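Local coordinates for protein Pcdhgc3 (Mus musculus, PDB 4ZI8), which probably acts in calcium-dependent cell adhesion through cadherin domains, the first three of which are present here, and may help establish specific neuronal connections, at residues E26-R31 and Q116-N121; P232-S237 and I312-K317. All coordinates share one frame; numbering follows the deposited sequence.

In the fold
Both contacts supply ligands to interdomain calcium sites of this long, thin chain. Contact 1 is at the junction of the first and second cadherin domains. It supplies ligands to all three calcium ions there. Contact 2 lies inside the third domain, near its junction with the second. It reaches one calcium ion through Asp316. The centres are about 71 Å apart, and the nearest atoms about 51 Å, so the two do not touch. They sit on opposite sides of the chain's centre. The sites are related: Asp208 shares a calcium ion with Asn119 and Asn121 of contact 1, as Asp316 does with Asn228 and Asn230 one domain later.

Contact 1: residues E26-R31 and Q116-N121; sequences EILEER and QDINDN. With CA (calcium ion), chain O; CA (calcium ion), chain P; CA (calcium ion), chain N.
Glu26 and Gln116 meet at the outer end of the contact, where the Gln116 amide lies across the glutamate side chain. The Glu26 carboxylate has its stronger partner in His24. Ile27 O accepts Gln116 N at 2.8 Å. Past Leu28, Glu29 N gives to Gln116 O at 2.9 Å, so Leu28 and Gln116 form a parallel bridge. The Leu28 side chain crosses Ile118 at about a right angle, Leu28 CD2 resting 3.9 Å from Ile118 CG2.

Glu29 is the centre. Its CG sits between the backbone N and carbonyl carbon (chi1 55°), and the chain then runs extended to put the carboxylate between two calcium ions. Glu29 OE2 takes Ile118 N on its anti lone pair at 2.8 Å, almost straight (174°). Glu29 OE2 also binds one calcium ion at 2.3 Å, together with Asp117 OD1, Ile118 O and Asp120 OD1. Glu29 OE1 binds the other ion at 2.4 Å. Asp120 bridges the same two ions from the opposite direction, its carboxylate plane turned 84° from that of Glu29. Glu30 OE2 and a water join Asp120 OD2 on the second ion; Arg81 also holds the Glu30 carboxylate. Glu85 and Asp153 complete the first site, Asp83 and Glu85 the second.

Arg31 folds back and grips Glu29 O side-on, with Arg31 NE at 3.1 Å and NH2 at 2.9 Å. Leu28 CB packs on one guanidinium face, and Ile118 CD1 lies at its edge. With an alanine here both donors to Glu29 O are gone, and the loop that carries this calcium ligand would probably be less firmly held. Asn119 OD1 and Asn121 O bind a third calcium ion. Asp117 to Asn121 thus form the DXNDN linker motif of cadherin calcium sites.

Contact 2: residues P232-S237 and I312-K317; sequences PAFNQS and IQAKDK. With CA (calcium ion), chain S.
Pro232 and Ala314 are the closest backbone pair, their CA atoms 6.4 Å apart, and the two chains meet through side chains rather than by strand pairing. The contact joins the two sheets of the cadherin beta sandwich in the third domain. Strand 233-234 edges one sheet, and strand 307-316 lies within the other.

Phe234 points inward. Its CG is anti to the carbonyl carbon (chi1 -83°), which sends the ring over to the facing strand. Phe234 CZ comes 3.5 Å from Ala314 CB, and the small methyl lets the ring approach this closely. Phe234 CZ also lies 4.3 Å from Ile312 CG2, while the carbonyl carbon of Gln313 lies at the ring edge. Val256, Ala258, Tyr271 and Cys326 pack around the phenyl group, so the ring packs between the two sheets.

Two residues earlier, Pro232 packs with CB 4.1 Å from Ala314 CB. Its CG lies near the backbone between Ala314 and Asp316. Asp316 stands across the proline ring at about a right angle. Gly318 N holds Asp316 OD1. Asp316 OD2 is 3.8 Å from Pro232 CD and binds a calcium ion at 2.4 Å, in a site shared with Asn228, Asp260 and Asp262.

Contact 1: residues E26-R31 and Q116-N121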
ATOM      1  N   GLU B  26      36.174  -3.767  40.427  1.00 24.15           N
ATOM      2  CA  GLU B  26      35.342  -4.067  39.256  1.00 25.40           C
ATOM      3  C   GLU B  26      34.669  -5.371  39.546  1.00 23.48           C
ATOM      4  O   GLU B  26      35.338  -6.353  39.855  1.00 23.67           O
ATOM      5  CB  GLU B  26      36.181  -4.169  37.980  1.00 31.45           C
ATOM      6  CG  GLU B  26      37.104  -2.969  37.780  1.00 42.79           C
ATOM      7  CD  GLU B  26      37.656  -2.845  36.372  1.00 56.15           C
ATOM      8  OE1 GLU B  26      37.744  -3.874  35.660  1.00 63.07           O
ATOM      9  OE2 GLU B  26      38.001  -1.703  35.988  1.00 58.35           O
ATOM     10  N   ILE B  27      33.342  -5.381  39.501  1.00 24.31           N
ATOM     11  CA  ILE B  27      32.598  -6.599  39.784  1.00 21.66           C
ATOM     12  C   ILE B  27      31.480  -6.758  38.763  1.00 21.12           C
ATOM     13  O   ILE B  27      31.075  -5.782  38.140  1.00 19.71           O
ATOM     14  CB  ILE B  27      31.985  -6.593  41.211  1.00 20.21           C
ATOM     15  CG1 ILE B  27      30.967  -5.474  41.363  1.00 21.55           C
ATOM     16  CG2 ILE B  27      33.084  -6.387  42.283  1.00 23.37           C
ATOM     17  CD1 ILE B  27      30.143  -5.599  42.695  1.00 20.98           C
ATOM     18  N   LEU B  28      30.983  -7.978  38.615  1.00 20.47           N
ATOM     19  CA  LEU B  28      29.784  -8.213  37.829  1.00 18.09           C
ATOM     20  C   LEU B  28      28.558  -7.628  38.497  1.00 22.80           C
ATOM     21  O   LEU B  28      28.429  -7.687  39.739  1.00 20.88           O
ATOM     22  CB  LEU B  28      29.572  -9.715  37.629  1.00 19.88           C
ATOM     23  CG  LEU B  28      30.610 -10.512  36.845  1.00 23.31           C
ATOM     24  CD1 LEU B  28      30.192 -11.990  36.769  1.00 22.30           C
ATOM     25  CD2 LEU B  28      30.811  -9.908  35.457  1.00 23.47           C
ATOM     26  N   GLU B  29      27.618  -7.102  37.703  1.00 19.02           N
ATOM     27  CA  GLU B  29      26.344  -6.711  38.291  1.00 18.14           C
ATOM     28  C   GLU B  29      25.624  -7.914  38.888  1.00 16.21           C
ATOM     29  O   GLU B  29      25.920  -9.068  38.575  1.00 20.70           O
ATOM     30  CB  GLU B  29      25.428  -6.034  37.241  1.00 18.14           C
ATOM     31  CG  GLU B  29      25.200  -6.916  35.978  1.00 15.68           C
ATOM     32  CD  GLU B  29      23.988  -6.494  35.152  1.00 18.39           C
ATOM     33  OE1 GLU B  29      23.007  -5.943  35.701  1.00 17.36           O
ATOM     34  OE2 GLU B  29      24.033  -6.698  33.933  1.00 20.02           O
ATOM     35  N   GLU B  30      24.646  -7.626  39.731  1.00 18.62           N
ATOM     36  CA  GLU B  30      23.669  -8.580  40.197  1.00 18.39           C
ATOM     37  C   GLU B  30      24.308  -9.610  41.131  1.00 20.28           C
ATOM     38  O   GLU B  30      23.805 -10.702  41.277  1.00 22.17           O
ATOM     39  CB  GLU B  30      22.957  -9.257  38.997  1.00 21.45           C
ATOM     40  CG  GLU B  30      22.341  -8.267  38.028  1.00 21.62           C
ATOM     41  CD  GLU B  30      21.023  -7.654  38.491  1.00 26.30           C
ATOM     42  OE1 GLU B  30      20.579  -7.868  39.655  1.00 27.55           O
ATOM     43  OE2 GLU B  30      20.397  -6.951  37.656  1.00 27.22           O
ATOM     44  N   ARG B  31      25.401  -9.253  41.800  1.00 22.90           N
ATOM     45  CA  ARG B  31      25.946 -10.165  42.819  1.00 24.34           C
ATOM     46  C   ARG B  31      25.031 -10.244  44.019  1.00 24.61           C
ATOM     47  O   ARG B  31      24.320  -9.286  44.323  1.00 26.32           O
ATOM     48  CB  ARG B  31      27.338  -9.738  43.275  1.00 23.62           C
ATOM     49  CG  ARG B  31      28.447  -9.820  42.227  1.00 28.48           C
ATOM     50  CD  ARG B  31      28.470 -11.136  41.444  1.00 30.60           C
ATOM     51  NE  ARG B  31      27.551 -11.068  40.302  1.00 30.64           N
ATOM     52  CZ  ARG B  31      27.324 -12.075  39.470  1.00 31.17           C
ATOM     53  NH1 ARG B  31      27.952 -13.221  39.656  1.00 28.94           N
ATOM     54  NH2 ARG B  31      26.462 -11.938  38.458  1.00 31.60           N
ATOM     55  N   GLN B 116      30.014  -4.344  35.970  1.00 17.82           N
ATOM     56  CA  GLN B 116      30.124  -4.942  34.647  1.00 20.52           C
ATOM     57  C   GLN B 116      28.834  -5.632  34.223  1.00 21.83           C
ATOM     58  O   GLN B 116      28.201  -6.297  35.027  1.00 21.92           O
ATOM     59  CB  GLN B 116      31.273  -5.942  34.621  1.00 22.74           C
ATOM     60  CG  GLN B 116      32.632  -5.288  34.962  1.00 26.09           C
ATOM     61  CD  GLN B 116      33.716  -6.300  35.271  1.00 35.33           C
ATOM     62  OE1 GLN B 116      33.438  -7.407  35.750  1.00 39.20           O
ATOM     63  NE2 GLN B 116      34.970  -5.918  35.021  1.00 38.63           N
ATOM     64  N   ASP B 117      28.493  -5.504  32.938  1.00 23.37           N
ATOM     65  CA  ASP B 117      27.256  -6.069  32.374  1.00 19.34           C
ATOM     66  C   ASP B 117      27.237  -7.559  32.373  1.00 17.36           C
ATOM     67  O   ASP B 117      28.230  -8.177  32.037  1.00 21.91           O
ATOM     68  CB  ASP B 117      27.058  -5.590  30.931  1.00 18.49           C
ATOM     69  CG  ASP B 117      25.670  -5.909  30.391  1.00 16.34           C
ATOM     70  OD1 ASP B 117      24.675  -5.736  31.127  1.00 17.78           O
ATOM     71  OD2 ASP B 117      25.556  -6.306  29.211  1.00 21.43           O
ATOM     72  N   ILE B 118      26.105  -8.164  32.729  1.00 21.60           N
ATOM     73  CA  ILE B 118      25.916  -9.565  32.399  1.00 19.20           C
ATOM     74  C   ILE B 118      24.680  -9.655  31.509  1.00 15.97           C
ATOM     75  O   ILE B 118      23.833  -8.738  31.473  1.00 15.95           O
ATOM     76  CB  ILE B 118      25.774 -10.498  33.668  1.00 19.59           C
ATOM     77  CG1 ILE B 118      24.447 -10.256  34.368  1.00 20.48           C
ATOM     78  CG2 ILE B 118      26.969 -10.278  34.662  1.00 18.20           C
ATOM     79  CD1 ILE B 118      24.239 -11.095  35.649  1.00 19.38           C
ATOM     80  N   ASN B 119      24.583 -10.739  30.768  1.00 16.60           N
ATOM     81  CA  ASN B 119      23.454 -10.892  29.856  1.00 17.32           C
ATOM     82  C   ASN B 119      22.214 -11.423  30.553  1.00 20.25           C
ATOM     83  O   ASN B 119      21.727 -12.536  30.219  1.00 22.07           O
ATOM     84  CB  ASN B 119      23.799 -11.805  28.675  1.00 17.86           C
ATOM     85  CG  ASN B 119      22.800 -11.621  27.519  1.00 18.35           C
ATOM     86  OD1 ASN B 119      22.172 -10.568  27.412  1.00 19.04           O
ATOM     87  ND2 ASN B 119      22.610 -12.648  26.700  1.00 18.96           N
ATOM     88  N   ASP B 120      21.677 -10.623  31.486  1.00 17.42           N
ATOM     89  CA  ASP B 120      20.494 -11.002  32.256  1.00 17.03           C
ATOM     90  C   ASP B 120      19.184 -10.508  31.641  1.00 19.85           C
ATOM     91  O   ASP B 120      18.120 -10.671  32.255  1.00 22.87           O
ATOM     92  CB  ASP B 120      20.599 -10.499  33.711  1.00 21.52           C
ATOM     93  CG  ASP B 120      21.002  -9.020  33.829  1.00 23.43           C
ATOM     94  OD1 ASP B 120      21.450  -8.410  32.840  1.00 22.95           O
ATOM     95  OD2 ASP B 120      20.943  -8.467  34.965  1.00 28.64           O
ATOM     96  N   ASN B 121      19.223  -9.962  30.426  1.00 17.57           N
ATOM     97  CA  ASN B 121      17.961  -9.597  29.742  1.00 17.89           C
ATOM     98  C   ASN B 121      17.801 -10.160  28.324  1.00 17.94           C
ATOM     99  O   ASN B 121      18.759 -10.134  27.500  1.00 17.01           O
ATOM    100  CB  ASN B 121      17.831  -8.072  29.682  1.00 19.46           C
ATOM    101  CG  ASN B 121      17.774  -7.427  31.058  1.00 19.99           C
ATOM    102  OD1 ASN B 121      16.684  -7.217  31.614  1.00 21.47           O
ATOM    103  ND2 ASN B 121      18.949  -7.102  31.622  1.00 21.56           N
TER
HETATM  104 CA    CA O 402      22.805  -6.709  32.030  1.00 20.52          CA
HETATM  105 CA    CA P 403      20.663  -6.305  35.413  1.00 20.46          CA
HETATM  106 CA    CA N 401      20.575  -9.272  26.398  1.00 18.54          CA
HETATM  107  O   HOH W   1      18.359  -6.753  34.859  1.00 19.78           O

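Contact 2: residues P232-S237 and I312-K317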
ATOM      1  N   PRO B 232     -14.422 -12.881 -14.865  1.00 30.92           N
ATOM      2  CA  PRO B 232     -15.510 -13.862 -14.890  1.00 31.41           C
ATOM      3  C   PRO B 232     -15.272 -14.866 -16.001  1.00 32.35           C
ATOM      4  O   PRO B 232     -14.588 -14.553 -16.969  1.00 30.46           O
ATOM      5  CB  PRO B 232     -16.738 -13.009 -15.163  1.00 31.75           C
ATOM      6  CG  PRO B 232     -16.377 -11.690 -14.580  1.00 31.94           C
ATOM      7  CD  PRO B 232     -14.935 -11.504 -14.903  1.00 29.01           C
ATOM      8  N   ALA B 233     -15.812 -16.067 -15.850  1.00 35.65           N
ATOM      9  CA  ALA B 233     -15.717 -17.082 -16.892  1.00 37.20           C
ATOM     10  C   ALA B 233     -17.044 -17.800 -17.005  1.00 33.69           C
ATOM     11  O   ALA B 233     -17.507 -18.376 -16.021  1.00 29.57           O
ATOM     12  CB  ALA B 233     -14.603 -18.075 -16.586  1.00 39.15           C
ATOM     13  N   PHE B 234     -17.646 -17.780 -18.189  1.00 30.29           N
ATOM     14  CA  PHE B 234     -18.898 -18.502 -18.396  1.00 31.72           C
ATOM     15  C   PHE B 234     -18.711 -20.007 -18.320  1.00 34.16           C
ATOM     16  O   PHE B 234     -17.676 -20.524 -18.715  1.00 37.25           O
ATOM     17  CB  PHE B 234     -19.530 -18.099 -19.739  1.00 27.86           C
ATOM     18  CG  PHE B 234     -20.333 -16.836 -19.647  1.00 24.24           C
ATOM     19  CD1 PHE B 234     -21.626 -16.863 -19.137  1.00 22.81           C
ATOM     20  CD2 PHE B 234     -19.788 -15.620 -20.014  1.00 22.00           C
ATOM     21  CE1 PHE B 234     -22.357 -15.715 -19.015  1.00 21.49           C
ATOM     22  CE2 PHE B 234     -20.532 -14.452 -19.901  1.00 23.01           C
ATOM     23  CZ  PHE B 234     -21.808 -14.499 -19.399  1.00 22.04           C
ATOM     24  N   ASN B 235     -19.704 -20.694 -17.764  1.00 35.98           N
ATOM     25  CA  ASN B 235     -19.717 -22.147 -17.730  1.00 39.52           C
ATOM     26  C   ASN B 235     -19.653 -22.732 -19.121  1.00 38.42           C
ATOM     27  O   ASN B 235     -19.009 -23.751 -19.351  1.00 42.06           O
ATOM     28  CB  ASN B 235     -20.958 -22.655 -17.005  1.00 46.99           C
ATOM     29  CG  ASN B 235     -20.746 -22.758 -15.506  1.00 60.58           C
ATOM     30  OD1 ASN B 235     -19.925 -22.037 -14.934  1.00 65.40           O
ATOM     31  ND2 ASN B 235     -21.469 -23.666 -14.864  1.00 65.98           N
ATOM     32  N   GLN B 236     -20.331 -22.073 -20.048  1.00 38.40           N
ATOM     33  CA  GLN B 236     -20.265 -22.459 -21.441  1.00 40.43           C
ATOM     34  C   GLN B 236     -20.339 -21.220 -22.299  1.00 35.39           C
ATOM     35  O   GLN B 236     -20.894 -20.194 -21.893  1.00 34.47           O
ATOM     36  CB  GLN B 236     -21.374 -23.457 -21.792  1.00 42.86           C
ATOM     37  CG  GLN B 236     -22.728 -23.075 -21.336  1.00 41.57           C
ATOM     38  CD  GLN B 236     -23.739 -24.169 -21.590  1.00 47.35           C
ATOM     39  OE1 GLN B 236     -23.958 -25.024 -20.736  1.00 56.35           O
ATOM     40  NE2 GLN B 236     -24.343 -24.163 -22.772  1.00 43.19           N
ATOM     41  N   SER B 237     -19.732 -21.308 -23.473  1.00 34.65           N
ATOM     42  CA  SER B 237     -19.601 -20.166 -24.350  1.00 35.01           C
ATOM     43  C   SER B 237     -20.847 -20.005 -25.197  1.00 34.00           C
ATOM     44  O   SER B 237     -21.164 -18.904 -25.632  1.00 32.78           O
ATOM     45  CB  SER B 237     -18.380 -20.316 -25.251  1.00 41.33           C
ATOM     46  OG  SER B 237     -17.207 -19.978 -24.533  1.00 54.95           O
ATOM     47  N   ILE B 312     -24.239 -12.082 -24.460  1.00 22.40           N
ATOM     48  CA  ILE B 312     -24.430 -11.651 -23.094  1.00 22.45           C
ATOM     49  C   ILE B 312     -23.041 -11.459 -22.468  1.00 26.67           C
ATOM     50  O   ILE B 312     -22.103 -12.198 -22.761  1.00 25.06           O
ATOM     51  CB  ILE B 312     -25.282 -12.657 -22.321  1.00 24.31           C
ATOM     52  CG1 ILE B 312     -26.716 -12.659 -22.900  1.00 22.44           C
ATOM     53  CG2 ILE B 312     -25.293 -12.343 -20.817  1.00 20.60           C
ATOM     54  CD1 ILE B 312     -27.659 -13.604 -22.200  1.00 27.38           C
ATOM     55  N   GLN B 313     -22.916 -10.444 -21.630  1.00 23.20           N
ATOM     56  CA  GLN B 313     -21.634 -10.110 -21.076  1.00 24.92           C
ATOM     57  C   GLN B 313     -21.724 -10.313 -19.578  1.00 23.33           C
ATOM     58  O   GLN B 313     -22.770 -10.031 -18.986  1.00 27.37           O
ATOM     59  CB  GLN B 313     -21.279  -8.678 -21.436  1.00 29.48           C
ATOM     60  CG  GLN B 313     -20.146  -8.106 -20.638  1.00 42.43           C
ATOM     61  CD  GLN B 313     -19.949  -6.637 -20.934  1.00 52.10           C
ATOM     62  OE1 GLN B 313     -19.196  -6.277 -21.836  1.00 58.79           O
ATOM     63  NE2 GLN B 313     -20.637  -5.780 -20.184  1.00 51.72           N
ATOM     64  N   ALA B 314     -20.668 -10.847 -18.972  1.00 27.80           N
ATOM     65  CA  ALA B 314     -20.566 -10.904 -17.514  1.00 26.91           C
ATOM     66  C   ALA B 314     -19.390 -10.031 -17.069  1.00 30.75           C
ATOM     67  O   ALA B 314     -18.289 -10.213 -17.589  1.00 28.77           O
ATOM     68  CB  ALA B 314     -20.359 -12.348 -17.030  1.00 25.40           C
ATOM     69  N   LYS B 315     -19.623  -9.090 -16.151  1.00 26.25           N
ATOM     70  CA  LYS B 315     -18.559  -8.252 -15.604  1.00 30.63           C
ATOM     71  C   LYS B 315     -18.684  -8.235 -14.091  1.00 28.65           C
ATOM     72  O   LYS B 315     -19.801  -8.277 -13.558  1.00 27.71           O
ATOM     73  CB  LYS B 315     -18.615  -6.820 -16.164  1.00 37.81           C
ATOM     74  CG  LYS B 315     -17.875  -6.641 -17.509  1.00 43.70           C
ATOM     75  CD  LYS B 315     -17.420  -5.200 -17.765  1.00 45.63           C
ATOM     76  CE  LYS B 315     -16.505  -5.115 -19.011  1.00 45.77           C
ATOM     77  NZ  LYS B 315     -16.185  -3.725 -19.489  1.00 44.21           N
ATOM     78  N   ASP B 316     -17.554  -8.196 -13.396  1.00 29.57           N
ATOM     79  CA  ASP B 316     -17.612  -8.154 -11.938  1.00 29.31           C
ATOM     80  C   ASP B 316     -17.767  -6.701 -11.514  1.00 31.42           C
ATOM     81  O   ASP B 316     -17.820  -5.814 -12.372  1.00 28.09           O
ATOM     82  CB  ASP B 316     -16.386  -8.816 -11.276  1.00 30.63           C
ATOM     83  CG  ASP B 316     -15.069  -8.241 -11.740  1.00 30.41           C
ATOM     84  OD1 ASP B 316     -14.903  -7.002 -11.719  1.00 33.68           O
ATOM     85  OD2 ASP B 316     -14.186  -9.039 -12.133  1.00 30.99           O
ATOM     86  N   LYS B 317     -17.855  -6.456 -10.204  1.00 31.19           N
ATOM     87  CA  LYS B 317     -17.987  -5.095  -9.683  1.00 31.34           C
ATOM     88  C   LYS B 317     -16.664  -4.548  -9.132  1.00 38.47           C
ATOM     89  O   LYS B 317     -16.659  -3.630  -8.315  1.00 38.63           O
ATOM     90  CB  LYS B 317     -19.058  -5.054  -8.592  1.00 31.05           C
ATOM     91  CG  LYS B 317     -20.444  -5.475  -9.078  1.00 30.35           C
ATOM     92  CD  LYS B 317     -21.448  -5.472  -7.942  1.00 31.55           C
ATOM     93  CE  LYS B 317     -22.842  -5.781  -8.442  1.00 32.33           C
ATOM     94  NZ  LYS B 317     -23.961  -5.511  -7.469  1.00 36.37           N
TER
HETATM   95 CA    CA S 406     -13.003 -10.568 -10.718  1.00 28.57          CA